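Local coordinates for protein AvrA (Salmonella typhimurium, PDB 6BE0) that probably transfers the acetyl group of acetyl-CoA to serine and threonine residues of target proteins, as a YopJ-family effector that binds inositol hexakisphosphate, at residues A[184-195]-A[288-296]; A[196-207]-A[231-239]. All blocks are in the same frame, centred on the assembly; numbering follows the deposited sequence.

Helix 186-199 runs through both contacts: its first ten residues pack on the C-terminal helix 287-300 in contact 1, and its last turn meets the loop 231-239 in contact 2. The two centres lie about 16 Å apart, and the inositol hexakisphosphate binds where the contacts meet, taking Lys195 and Lys291 from contact 1 and Lys196, Lys238 and His239 from contact 2. The contacts also touch directly. Phe189 CZ comes within 3.3 Å of His239 O, and Leu193 CD2 packs on Phe236 CD2 at 3.6 Å. At the other end of contact 1, the side chain of His289 is about 6 Å from the bound coenzyme A.

Contact 1: residues A[184-195]-A[288-296]; sequences SECGIFSLALAK and AHKKRIAEY. With IHP (inositol hexakisphosphate), chain B.
Ile188 sits at the centre of this contact, its two branches meeting different residues of helix 288-296. A chi1 of -52° sets CG1 beside the backbone N and leaves CG2 anti to it; CG2 lies beside Ala288 O and Lys291 CB, while CG1 lies over one face of the Arg292 guanidinium, 3.5 Å from NH2, and CD1 reaches Arg292 CB. Arg292 bends at chi3 to turn its guanidinium back to Glu185, the N-cap residue of the facing helix. The salt bridge from Arg292 NH2 to Glu185 OE1 is 2.7 Å long and uses the anti lone pair of OE1; the carboxylate and guanidinium planes stand nearly perpendicular, 88° apart. A second bond, from NH1 to the same oxygen, is weak. Asp68 on helix 65-82 pairs with NH2 as well, so this arginine probably balances two carboxylates. Glu185 is steadied further by Ser184 N and Ser182 OG, both bonded to OE2, and its CG makes a CH-pi contact over a face of His289, 4.1 Å from the ring centroid. Farther along, Lys195 and Glu295 form a salt bridge, Lys195 NZ to Glu295 OE2 at 2.8 Å, the two side chains coming from opposite directions. Lys195 NZ also bonds weakly to phosphate oxygen O42, whereas Lys291 NZ bonds to O23 at 2.5 Å and to O32 at 2.7 Å, thereby bridging two phosphates. The axes of 186-195 and 288-296 cross at 70° and come within 9.5 Å of each other, in a buried interface that continues into the basic inositol hexakisphosphate pocket of this YopJ-family acetyltransferase.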
loop_
_atom_site.group_PDB
_atom_site.type_symbol
_atom_site.label_atom_id
_atom_site.label_comp_id
_atom_site.label_asym_id
_atom_site.label_seq_id
_atom_site.Cartn_x
_atom_site.Cartn_y
_atom_site.Cartn_z
ATOM N N SER A 184 11.703 -4.111 -4.875
ATOM C CA SER A 184 11.694 -2.655 -5.040
ATOM C C SER A 184 10.327 -2.066 -5.398
ATOM O O SER A 184 10.254 -1.004 -6.016
ATOM C CB SER A 184 12.709 -2.267 -6.120
ATOM O OG SER A 184 12.413 -2.914 -7.344
ATOM N N GLU A 185 9.250 -2.736 -4.992
ATOM C CA GLU A 185 7.899 -2.334 -5.391
ATOM C C GLU A 185 7.085 -1.720 -4.247
ATOM O O GLU A 185 5.857 -1.665 -4.317
ATOM C CB GLU A 185 7.149 -3.540 -5.970
ATOM C CG GLU A 185 7.501 -3.855 -7.418
ATOM C CD GLU A 185 8.995 -3.892 -7.664
ATOM O OE1 GLU A 185 9.518 -2.951 -8.298
ATOM O OE2 GLU A 185 9.648 -4.857 -7.216
ATOM N N CYS A 186 7.762 -1.246 -3.205
ATOM C CA CYS A 186 7.068 -0.699 -2.043
ATOM C C CYS A 186 6.178 0.481 -2.425
ATOM O O CYS A 186 5.056 0.605 -1.935
ATOM C CB CYS A 186 8.070 -0.272 -0.963
ATOM S SG CYS A 186 9.276 0.985 -1.463
ATOM N N GLY A 187 6.680 1.339 -3.307
ATOM C CA GLY A 187 5.936 2.506 -3.746
ATOM C C GLY A 187 4.659 2.170 -4.497
ATOM O O GLY A 187 3.614 2.767 -4.252
ATOM N N ILE A 188 4.738 1.209 -5.411
ATOM C CA ILE A 188 3.588 0.838 -6.231
ATOM C C ILE A 188 2.491 0.209 -5.378
ATOM O O ILE A 188 1.316 0.546 -5.522
ATOM C CB ILE A 188 3.977 -0.147 -7.357
ATOM C CG1 ILE A 188 5.167 0.387 -8.159
ATOM C CG2 ILE A 188 2.785 -0.409 -8.280
ATOM C CD1 ILE A 188 4.934 1.747 -8.796
ATOM N N PHE A 189 2.880 -0.707 -4.495
ATOM C CA PHE A 189 1.930 -1.353 -3.597
ATOM C C PHE A 189 1.218 -0.324 -2.725
ATOM O O PHE A 189 -0.000 -0.367 -2.573
ATOM C CB PHE A 189 2.633 -2.388 -2.715
ATOM C CG PHE A 189 2.702 -3.760 -3.325
ATOM C CD1 PHE A 189 1.675 -4.667 -3.133
ATOM C CD2 PHE A 189 3.795 -4.144 -4.085
ATOM C CE1 PHE A 189 1.733 -5.930 -3.690
ATOM C CE2 PHE A 189 3.858 -5.405 -4.646
ATOM C CZ PHE A 189 2.826 -6.299 -4.447
ATOM N N SER A 190 1.980 0.608 -2.162
ATOM C CA SER A 190 1.416 1.598 -1.253
ATOM C C SER A 190 0.488 2.563 -1.990
ATOM O O SER A 190 -0.551 2.969 -1.464
ATOM C CB SER A 190 2.533 2.372 -0.550
ATOM O OG SER A 190 3.280 1.526 0.309
ATOM N N LEU A 191 0.868 2.928 -3.211
ATOM C CA LEU A 191 0.058 3.826 -4.023
ATOM C C LEU A 191 -1.264 3.169 -4.396
ATOM O O LEU A 191 -2.318 3.800 -4.341
ATOM C CB LEU A 191 0.815 4.238 -5.286
ATOM C CG LEU A 191 0.080 5.169 -6.254
ATOM C CD1 LEU A 191 -0.345 6.463 -5.571
ATOM C CD2 LEU A 191 0.959 5.463 -7.457
ATOM N N ALA A 192 -1.201 1.899 -4.776
ATOM C CA ALA A 192 -2.396 1.151 -5.150
ATOM C C ALA A 192 -3.319 0.972 -3.951
ATOM O O ALA A 192 -4.523 1.218 -4.040
ATOM C CB ALA A 192 -2.013 -0.202 -5.732
ATOM N N LEU A 193 -2.745 0.543 -2.830
ATOM C CA LEU A 193 -3.506 0.354 -1.601
ATOM C C LEU A 193 -4.157 1.657 -1.144
ATOM O O LEU A 193 -5.278 1.653 -0.639
ATOM C CB LEU A 193 -2.604 -0.196 -0.495
ATOM C CG LEU A 193 -2.124 -1.638 -0.672
ATOM C CD1 LEU A 193 -1.103 -1.991 0.399
ATOM C CD2 LEU A 193 -3.288 -2.613 -0.648
ATOM N N ALA A 194 -3.450 2.768 -1.327
ATOM C CA ALA A 194 -3.969 4.077 -0.943
ATOM C C ALA A 194 -5.309 4.345 -1.620
ATOM O O ALA A 194 -6.256 4.806 -0.983
ATOM C CB ALA A 194 -2.971 5.167 -1.294
ATOM N N LYS A 195 -5.383 4.043 -2.911
ATOM C CA LYS A 195 -6.608 4.250 -3.672
ATOM C C LYS A 195 -7.687 3.253 -3.255
ATOM O O LYS A 195 -8.871 3.580 -3.249
ATOM C CB LYS A 195 -6.326 4.149 -5.175
ATOM C CG LYS A 195 -5.977 5.489 -5.818
ATOM C CD LYS A 195 -4.747 5.413 -6.716
ATOM C CE LYS A 195 -5.015 4.650 -8.002
ATOM N NZ LYS A 195 -3.839 4.694 -8.920
ATOM N N ALA A 288 2.575 -6.040 -10.082
ATOM C CA ALA A 288 2.997 -4.744 -9.567
ATOM C C ALA A 288 3.887 -4.015 -10.568
ATOM O O ALA A 288 3.782 -2.799 -10.727
ATOM C CB ALA A 288 3.724 -4.911 -8.241
ATOM N N HIS A 289 4.759 -4.756 -11.243
ATOM C CA HIS A 289 5.641 -4.164 -12.243
ATOM C C HIS A 289 4.837 -3.625 -13.422
ATOM O O HIS A 289 5.181 -2.592 -13.997
ATOM C CB HIS A 289 6.673 -5.184 -12.726
ATOM C CG HIS A 289 7.747 -5.473 -11.725
ATOM N ND1 HIS A 289 7.550 -6.295 -10.635
ATOM C CD2 HIS A 289 9.029 -5.043 -11.644
ATOM C CE1 HIS A 289 8.666 -6.362 -9.930
ATOM N NE2 HIS A 289 9.577 -5.610 -10.519
ATOM N N LYS A 290 3.766 -4.326 -13.778
ATOM C CA LYS A 290 2.872 -3.861 -14.831
ATOM C C LYS A 290 2.079 -2.647 -14.356
ATOM O O LYS A 290 1.775 -1.753 -15.146
ATOM C CB LYS A 290 1.922 -4.977 -15.274
ATOM C CG LYS A 290 2.598 -6.068 -16.099
ATOM C CD LYS A 290 1.698 -7.279 -16.312
ATOM C CE LYS A 290 0.540 -6.973 -17.250
ATOM N NZ LYS A 290 -0.317 -8.173 -17.481
ATOM N N LYS A 291 1.753 -2.608 -13.066
ATOM C CA LYS A 291 1.002 -1.483 -12.514
ATOM C C LYS A 291 1.831 -0.202 -12.560
ATOM O O LYS A 291 1.296 0.878 -12.809
ATOM C CB LYS A 291 0.561 -1.766 -11.076
ATOM C CG LYS A 291 -0.374 -0.703 -10.492
ATOM C CD LYS A 291 -1.684 -0.612 -11.270
ATOM C CE LYS A 291 -2.613 0.456 -10.712
ATOM N NZ LYS A 291 -3.083 0.141 -9.338
ATOM N N ARG A 292 3.132 -0.325 -12.314
ATOM C CA ARG A 292 4.037 0.815 -12.422
ATOM C C ARG A 292 3.955 1.410 -13.822
ATOM O O ARG A 292 3.900 2.630 -13.989
ATOM C CB ARG A 292 5.482 0.408 -12.112
ATOM C CG ARG A 292 6.489 1.534 -12.335
ATOM C CD ARG A 292 7.921 1.113 -12.047
ATOM N NE ARG A 292 8.146 0.824 -10.631
ATOM C CZ ARG A 292 8.260 -0.394 -10.108
ATOM N NH1 ARG A 292 8.178 -1.481 -10.869
ATOM N NH2 ARG A 292 8.465 -0.529 -8.806
ATOM N N ILE A 293 3.949 0.535 -14.823
ATOM C CA ILE A 293 3.895 0.958 -16.217
ATOM C C ILE A 293 2.585 1.685 -16.509
ATOM O O ILE A 293 2.575 2.718 -17.179
ATOM C CB ILE A 293 4.056 -0.246 -17.170
ATOM C CG1 ILE A 293 5.440 -0.878 -16.975
ATOM C CG2 ILE A 293 3.866 0.183 -18.625
ATOM C CD1 ILE A 293 5.645 -2.175 -17.725
ATOM N N ALA A 294 1.483 1.140 -16.005
ATOM C CA ALA A 294 0.179 1.770 -16.167
ATOM C C ALA A 294 0.180 3.160 -15.543
ATOM O O ALA A 294 -0.251 4.134 -16.162
ATOM C CB ALA A 294 -0.908 0.912 -15.541
ATOM N N GLU A 295 0.676 3.235 -14.313
ATOM C CA GLU A 295 0.741 4.487 -13.573
ATOM C C GLU A 295 1.568 5.540 -14.309
ATOM O O GLU A 295 1.168 6.700 -14.400
ATOM C CB GLU A 295 1.322 4.237 -12.181
ATOM C CG GLU A 295 0.367 3.532 -11.228
ATOM C CD GLU A 295 -0.636 4.477 -10.589
ATOM O OE1 GLU A 295 -0.838 5.591 -11.118
ATOM O OE2 GLU A 295 -1.218 4.108 -9.549
ATOM N N TYR A 296 2.718 5.131 -14.837
ATOM C CA TYR A 296 3.583 6.044 -15.579
ATOM C C TYR A 296 2.917 6.510 -16.871
ATOM O O TYR A 296 2.950 7.696 -17.204
ATOM C CB TYR A 296 4.925 5.384 -15.908
ATOM C CG TYR A 296 5.866 5.207 -14.732
ATOM C CD1 TYR A 296 5.427 5.365 -13.422
ATOM C CD2 TYR A 296 7.201 4.891 -14.937
ATOM C CE1 TYR A 296 6.292 5.204 -12.355
ATOM C CE2 TYR A 296 8.072 4.730 -13.877
ATOM C CZ TYR A 296 7.613 4.886 -12.589
ATOM O OH TYR A 296 8.483 4.724 -11.537
HETATM C C1 IHP B . -9.263 0.159 -11.357
HETATM C C2 IHP B . -7.860 0.020 -10.779
HETATM C C3 IHP B . -7.190 -1.255 -11.265
HETATM C C4 IHP B . -7.204 -1.328 -12.777
HETATM C C5 IHP B . -8.646 -1.382 -13.245
HETATM C C6 IHP B . -9.375 -0.104 -12.857
HETATM O O11 IHP B . -9.742 1.456 -11.049
HETATM P P1 IHP B . -10.785 1.608 -9.852
HETATM O O21 IHP B . -10.467 2.859 -9.065
HETATM O O31 IHP B . -10.708 0.419 -8.918
HETATM O O41 IHP B . -12.175 1.714 -10.421
HETATM O O12 IHP B . -7.064 1.176 -11.120
HETATM P P2 IHP B . -6.523 2.129 -9.977
HETATM O O22 IHP B . -7.647 2.568 -9.070
HETATM O O32 IHP B . -5.486 1.421 -9.138
HETATM O O42 IHP B . -5.898 3.357 -10.603
HETATM O O13 IHP B . -5.854 -1.321 -10.765
HETATM P P3 IHP B . -5.489 -2.413 -9.663
HETATM O O23 IHP B . -4.533 -1.820 -8.657
HETATM O O33 IHP B . -6.726 -2.892 -8.940
HETATM O O43 IHP B . -4.821 -3.590 -10.325
HETATM O O14 IHP B . -6.423 -2.444 -13.243
HETATM P P4 IHP B . -6.857 -3.989 -13.085
HETATM O O24 IHP B . -5.668 -4.795 -12.613
HETATM O O34 IHP B . -7.985 -4.163 -12.094
HETATM O O44 IHP B . -7.277 -4.537 -14.422
HETATM O O15 IHP B . -8.739 -1.587 -14.656
HETATM P P5 IHP B . -9.978 -2.390 -15.230
HETATM O O25 IHP B . -11.076 -2.465 -14.190
HETATM O O35 IHP B . -10.496 -1.684 -16.457
HETATM O O45 IHP B . -9.573 -3.794 -15.607
HETATM O O16 IHP B . -8.871 1.001 -13.606
HETATM P P6 IHP B . -9.878 1.943 -14.344
HETATM O O26 IHP B . -9.128 2.843 -15.292
HETATM O O36 IHP B . -10.876 1.124 -15.122
HETATM O O46 IHP B . -10.614 2.805 -13.348
HETATM O O HOH W 1 12.643 -5.531 -8.918
#

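Contact 2: residues A[196-207]-A[231-239]. With IHP (inositol hexakisphosphate), chain B.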
loop_
_atom_site.group_PDB
_atom_site.type_symbol
_atom_site.label_atom_id
_atom_site.label_comp_id
_atom_site.label_asym_id
_atom_site.label_seq_id
_atom_site.Cartn_x
_atom_site.Cartn_y
_atom_site.Cartn_z
ATOM N N LYS A 196 -7.275 2.041 -2.895
ATOM C CA LYS A 196 -8.217 1.026 -2.430
ATOM C C LYS A 196 -8.754 1.356 -1.037
ATOM O O LYS A 196 -9.899 1.034 -0.717
ATOM C CB LYS A 196 -7.557 -0.355 -2.422
ATOM C CG LYS A 196 -7.300 -0.935 -3.808
ATOM C CD LYS A 196 -8.602 -1.267 -4.525
ATOM C CE LYS A 196 -8.352 -1.889 -5.891
ATOM N NZ LYS A 196 -7.748 -0.921 -6.851
ATOM N N LEU A 197 -7.928 1.994 -0.211
ATOM C CA LEU A 197 -8.357 2.420 1.118
ATOM C C LEU A 197 -9.542 3.379 1.017
ATOM O O LEU A 197 -10.396 3.425 1.904
ATOM C CB LEU A 197 -7.205 3.084 1.876
ATOM C CG LEU A 197 -6.110 2.164 2.422
ATOM C CD1 LEU A 197 -4.911 2.982 2.884
ATOM C CD2 LEU A 197 -6.635 1.301 3.557
ATOM N N GLN A 198 -9.583 4.143 -0.069
ATOM C CA GLN A 198 -10.690 5.059 -0.325
ATOM C C GLN A 198 -11.922 4.303 -0.814
ATOM O O GLN A 198 -13.025 4.507 -0.311
ATOM C CB GLN A 198 -10.274 6.118 -1.352
ATOM C CG GLN A 198 -11.429 6.796 -2.086
ATOM C CD GLN A 198 -12.431 7.436 -1.149
ATOM O OE1 GLN A 198 -12.126 7.708 0.013
ATOM N NE2 GLN A 198 -13.638 7.680 -1.650
ATOM N N LEU A 199 -11.723 3.433 -1.797
ATOM C CA LEU A 199 -12.824 2.721 -2.435
ATOM C C LEU A 199 -13.478 1.708 -1.499
ATOM O O LEU A 199 -14.664 1.403 -1.635
ATOM C CB LEU A 199 -12.325 2.017 -3.697
ATOM C CG LEU A 199 -11.749 2.949 -4.765
ATOM C CD1 LEU A 199 -10.913 2.170 -5.768
ATOM C CD2 LEU A 199 -12.866 3.706 -5.468
ATOM N N GLU A 200 -12.700 1.192 -0.551
ATOM C CA GLU A 200 -13.192 0.200 0.401
ATOM C C GLU A 200 -13.472 0.848 1.752
ATOM O O GLU A 200 -13.294 0.223 2.797
ATOM C CB GLU A 200 -12.175 -0.933 0.565
ATOM C CG GLU A 200 -11.797 -1.637 -0.732
ATOM C CD GLU A 200 -12.907 -2.511 -1.280
ATOM O OE1 GLU A 200 -14.003 -2.544 -0.678
ATOM O OE2 GLU A 200 -12.678 -3.172 -2.317
ATOM N N PHE A 201 -13.911 2.103 1.716
ATOM C CA PHE A 201 -14.134 2.890 2.924
ATOM C C PHE A 201 -14.986 2.152 3.956
ATOM O O PHE A 201 -14.563 1.967 5.096
ATOM C CB PHE A 201 -14.798 4.222 2.568
ATOM C CG PHE A 201 -14.992 5.136 3.745
ATOM C CD1 PHE A 201 -16.116 5.026 4.550
ATOM C CD2 PHE A 201 -14.052 6.106 4.048
ATOM C CE1 PHE A 201 -16.295 5.862 5.634
ATOM C CE2 PHE A 201 -14.227 6.945 5.130
ATOM C CZ PHE A 201 -15.350 6.823 5.923
ATOM N N MET A 202 -16.183 1.735 3.555
ATOM C CA MET A 202 -17.102 1.061 4.466
ATOM C C MET A 202 -16.550 -0.281 4.947
ATOM O O MET A 202 -16.712 -0.643 6.112
ATOM C CB MET A 202 -18.459 0.848 3.791
ATOM C CG MET A 202 -19.190 2.133 3.419
ATOM S SD MET A 202 -19.472 3.253 4.810
ATOM C CE MET A 202 -20.286 2.174 5.986
ATOM N N ASN A 203 -15.900 -1.017 4.050
ATOM C CA ASN A 203 -15.335 -2.318 4.397
ATOM C C ASN A 203 -14.192 -2.218 5.404
ATOM O O ASN A 203 -13.771 -3.226 5.974
ATOM C CB ASN A 203 -14.835 -3.038 3.141
ATOM C CG ASN A 203 -15.959 -3.647 2.321
ATOM O OD1 ASN A 203 -17.051 -3.904 2.830
ATOM N ND2 ASN A 203 -15.689 -3.893 1.044
ATOM N N LEU A 204 -13.694 -1.002 5.616
ATOM C CA LEU A 204 -12.561 -0.773 6.506
ATOM C C LEU A 204 -12.973 -0.102 7.813
ATOM O O LEU A 204 -12.123 0.276 8.619
ATOM C CB LEU A 204 -11.509 0.078 5.794
ATOM C CG LEU A 204 -10.799 -0.638 4.647
ATOM C CD1 LEU A 204 -10.056 0.358 3.777
ATOM C CD2 LEU A 204 -9.850 -1.692 5.194
ATOM N N VAL A 205 -14.275 0.047 8.025
ATOM C CA VAL A 205 -14.767 0.623 9.269
ATOM C C VAL A 205 -14.377 -0.257 10.454
ATOM O O VAL A 205 -13.927 0.244 11.483
ATOM C CB VAL A 205 -16.301 0.803 9.245
ATOM C CG1 VAL A 205 -16.820 1.227 10.614
ATOM C CG2 VAL A 205 -16.697 1.826 8.192
ATOM N N LYS A 206 -14.548 -1.566 10.303
ATOM C CA LYS A 206 -14.343 -2.498 11.410
ATOM C C LYS A 206 -12.917 -2.474 11.960
ATOM O O LYS A 206 -12.722 -2.446 13.175
ATOM C CB LYS A 206 -14.698 -3.925 10.980
ATOM C CG LYS A 206 -14.582 -4.941 12.111
ATOM C CD LYS A 206 -15.222 -6.275 11.755
ATOM C CE LYS A 206 -15.028 -7.303 12.865
ATOM N NZ LYS A 206 -15.625 -6.868 14.162
ATOM N N ILE A 207 -11.921 -2.489 11.079
ATOM C CA ILE A 207 -10.530 -2.526 11.526
ATOM C C ILE A 207 -10.157 -1.216 12.221
ATOM O O ILE A 207 -9.369 -1.206 13.166
ATOM C CB ILE A 207 -9.552 -2.799 10.353
ATOM C CG1 ILE A 207 -8.124 -2.968 10.883
ATOM C CG2 ILE A 207 -9.615 -1.685 9.316
ATOM C CD1 ILE A 207 -7.153 -3.544 9.868
ATOM N N TYR A 231 -9.833 -9.079 8.218
ATOM C CA TYR A 231 -10.346 -7.711 8.233
ATOM C C TYR A 231 -10.495 -7.125 6.832
ATOM O O TYR A 231 -11.500 -6.478 6.527
ATOM C CB TYR A 231 -9.422 -6.803 9.052
ATOM C CG TYR A 231 -9.613 -6.890 10.551
ATOM C CD1 TYR A 231 -10.643 -6.203 11.179
ATOM C CD2 TYR A 231 -8.753 -7.642 11.337
ATOM C CE1 TYR A 231 -10.818 -6.272 12.548
ATOM C CE2 TYR A 231 -8.920 -7.718 12.708
ATOM C CZ TYR A 231 -9.953 -7.031 13.308
ATOM O OH TYR A 231 -10.119 -7.103 14.673
ATOM N N LEU A 232 -9.496 -7.353 5.986
ATOM C CA LEU A 232 -9.367 -6.609 4.736
ATOM C C LEU A 232 -10.079 -7.274 3.557
ATOM O O LEU A 232 -10.177 -8.500 3.496
ATOM C CB LEU A 232 -7.887 -6.416 4.410
ATOM C CG LEU A 232 -7.089 -5.732 5.524
ATOM C CD1 LEU A 232 -5.609 -5.662 5.175
ATOM C CD2 LEU A 232 -7.637 -4.337 5.808
ATOM N N PRO A 233 -10.577 -6.456 2.612
ATOM C CA PRO A 233 -11.333 -6.953 1.457
ATOM C C PRO A 233 -10.440 -7.516 0.355
ATOM O O PRO A 233 -9.220 -7.369 0.411
ATOM C CB PRO A 233 -12.077 -5.707 0.977
ATOM C CG PRO A 233 -11.160 -4.590 1.312
ATOM C CD PRO A 233 -10.476 -4.984 2.597
ATOM N N VAL A 234 -11.060 -8.143 -0.641
ATOM C CA VAL A 234 -10.341 -8.863 -1.688
ATOM C C VAL A 234 -9.483 -7.939 -2.551
ATOM O O VAL A 234 -8.406 -8.325 -3.002
ATOM C CB VAL A 234 -11.324 -9.627 -2.605
ATOM C CG1 VAL A 234 -10.572 -10.452 -3.645
ATOM C CG2 VAL A 234 -12.237 -10.524 -1.779
ATOM N N SER A 235 -9.964 -6.720 -2.771
ATOM C CA SER A 235 -9.314 -5.785 -3.687
ATOM C C SER A 235 -7.892 -5.417 -3.260
ATOM O O SER A 235 -7.115 -4.897 -4.060
ATOM C CB SER A 235 -10.154 -4.516 -3.818
ATOM O OG SER A 235 -10.294 -3.866 -2.568
ATOM N N PHE A 236 -7.556 -5.687 -2.003
ATOM C CA PHE A 236 -6.224 -5.393 -1.484
ATOM C C PHE A 236 -5.179 -6.401 -1.961
ATOM O O PHE A 236 -3.981 -6.120 -1.932
ATOM C CB PHE A 236 -6.251 -5.368 0.046
ATOM C CG PHE A 236 -6.715 -4.063 0.624
ATOM C CD1 PHE A 236 -7.869 -3.456 0.162
ATOM C CD2 PHE A 236 -6.001 -3.449 1.639
ATOM C CE1 PHE A 236 -8.298 -2.256 0.692
ATOM C CE2 PHE A 236 -6.426 -2.250 2.175
ATOM C CZ PHE A 236 -7.576 -1.653 1.701
ATOM N N TYR A 237 -5.641 -7.567 -2.404
ATOM C CA TYR A 237 -4.757 -8.692 -2.700
ATOM C C TYR A 237 -4.607 -8.973 -4.191
ATOM O O TYR A 237 -4.151 -10.047 -4.582
ATOM C CB TYR A 237 -5.275 -9.945 -1.997
ATOM C CG TYR A 237 -5.307 -9.807 -0.499
ATOM C CD1 TYR A 237 -4.313 -10.370 0.289
ATOM C CD2 TYR A 237 -6.322 -9.100 0.129
ATOM C CE1 TYR A 237 -4.335 -10.240 1.662
ATOM C CE2 TYR A 237 -6.350 -8.962 1.501
ATOM C CZ TYR A 237 -5.355 -9.534 2.263
ATOM O OH TYR A 237 -5.380 -9.403 3.631
ATOM N N LYS A 238 -4.984 -8.012 -5.024
ATOM C CA LYS A 238 -4.932 -8.209 -6.466
ATOM C C LYS A 238 -3.496 -8.358 -6.964
ATOM O O LYS A 238 -3.241 -9.079 -7.929
ATOM C CB LYS A 238 -5.617 -7.049 -7.182
ATOM C CG LYS A 238 -7.095 -6.913 -6.849
ATOM C CD LYS A 238 -7.734 -5.732 -7.568
ATOM C CE LYS A 238 -7.711 -5.919 -9.077
ATOM N NZ LYS A 238 -8.496 -4.872 -9.780
ATOM N N HIS A 239 -2.564 -7.683 -6.294
ATOM C CA HIS A 239 -1.158 -7.702 -6.697
ATOM C C HIS A 239 -0.320 -8.656 -5.851
ATOM O O HIS A 239 0.909 -8.595 -5.888
ATOM C CB HIS A 239 -0.562 -6.295 -6.611
ATOM C CG HIS A 239 -1.232 -5.298 -7.503
ATOM N ND1 HIS A 239 -1.118 -5.334 -8.876
ATOM C CD2 HIS A 239 -2.024 -4.236 -7.218
ATOM C CE1 HIS A 239 -1.810 -4.339 -9.400
ATOM N NE2 HIS A 239 -2.370 -3.658 -8.416
HETATM C C1 IHP B . -9.263 0.159 -11.357
HETATM C C2 IHP B . -7.860 0.020 -10.779
HETATM C C3 IHP B . -7.190 -1.255 -11.265
HETATM C C4 IHP B . -7.204 -1.328 -12.777
HETATM C C5 IHP B . -8.646 -1.382 -13.245
HETATM C C6 IHP B . -9.375 -0.104 -12.857
HETATM O O11 IHP B . -9.742 1.456 -11.049
HETATM P P1 IHP B . -10.785 1.608 -9.852
HETATM O O21 IHP B . -10.467 2.859 -9.065
HETATM O O31 IHP B . -10.708 0.419 -8.918
HETATM O O41 IHP B . -12.175 1.714 -10.421
HETATM O O12 IHP B . -7.064 1.176 -11.120
HETATM P P2 IHP B . -6.523 2.129 -9.977
HETATM O O22 IHP B . -7.647 2.568 -9.070
HETATM O O32 IHP B . -5.486 1.421 -9.138
HETATM O O42 IHP B . -5.898 3.357 -10.603
HETATM O O13 IHP B . -5.854 -1.321 -10.765
HETATM P P3 IHP B . -5.489 -2.413 -9.663
HETATM O O23 IHP B . -4.533 -1.820 -8.657
HETATM O O33 IHP B . -6.726 -2.892 -8.940
HETATM O O43 IHP B . -4.821 -3.590 -10.325
HETATM O O14 IHP B . -6.423 -2.444 -13.243
HETATM P P4 IHP B . -6.857 -3.989 -13.085
HETATM O O24 IHP B . -5.668 -4.795 -12.613
HETATM O O34 IHP B . -7.985 -4.163 -12.094
HETATM O O44 IHP B . -7.277 -4.537 -14.422
HETATM O O15 IHP B . -8.739 -1.587 -14.656
HETATM P P5 IHP B . -9.978 -2.390 -15.230
HETATM O O25 IHP B . -11.076 -2.465 -14.190
HETATM O O35 IHP B . -10.496 -1.684 -16.457
HETATM O O45 IHP B . -9.573 -3.794 -15.607
HETATM O O16 IHP B . -8.871 1.001 -13.606
HETATM P P6 IHP B . -9.878 1.943 -14.344
HETATM O O26 IHP B . -9.128 2.843 -15.292
HETATM O O36 IHP B . -10.876 1.124 -15.122
HETATM O O46 IHP B . -10.614 2.805 -13.348
HETATM O O HOH W 2 -12.263 -3.799 8.221
HETATM O O HOH W 3 -13.015 -5.893 4.732
#
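Ser235 OG stands between its backbone N and carbonyl carbon (chi1 61°), and Glu200, folded at chi2 (-72°), swings its carboxylate round to meet it. The resulting hydrogen bond, from Ser235 OG to Glu200 OE2, is very short at 2.5 Å. Asn203 ND2 holds the other oxygen, OE1, at 2.8 Å, from the syn side but out of the carboxylate plane, so both ends of the carboxylate are gripped just where helix 186-199 ends. Glu200 CG also packs on Pro233 CG and lies at the edge of the Phe236 ring, whose CZ meets Leu197 CD2 (3.6 Å) and Leu204 CD1. Leu204 CD2 touches Leu232 CD2 at 3.5 Å. Beyond it, Ile207 lies against Tyr231, CG1 over one face of the ring and CB 3.7 Å from Tyr231 CD1; Tyr231 OH is bonded to Asp210, and a water bridges Asn203 O, Tyr231 O and Ile207 N. At the opposite end inositol hexakisphosphate is held by Lys196 NZ and Lys238 NZ, which share O33, and by His239 NE2, which donates to O23 (2.8 Å, 159°). The loop 231-239 thus runs along the end of helix 186-199 and the start of helix 205-212; Leu197 and Leu204 also touch strand 125-133, and Lys238 and His239 touch Arg271 on helix 268-273.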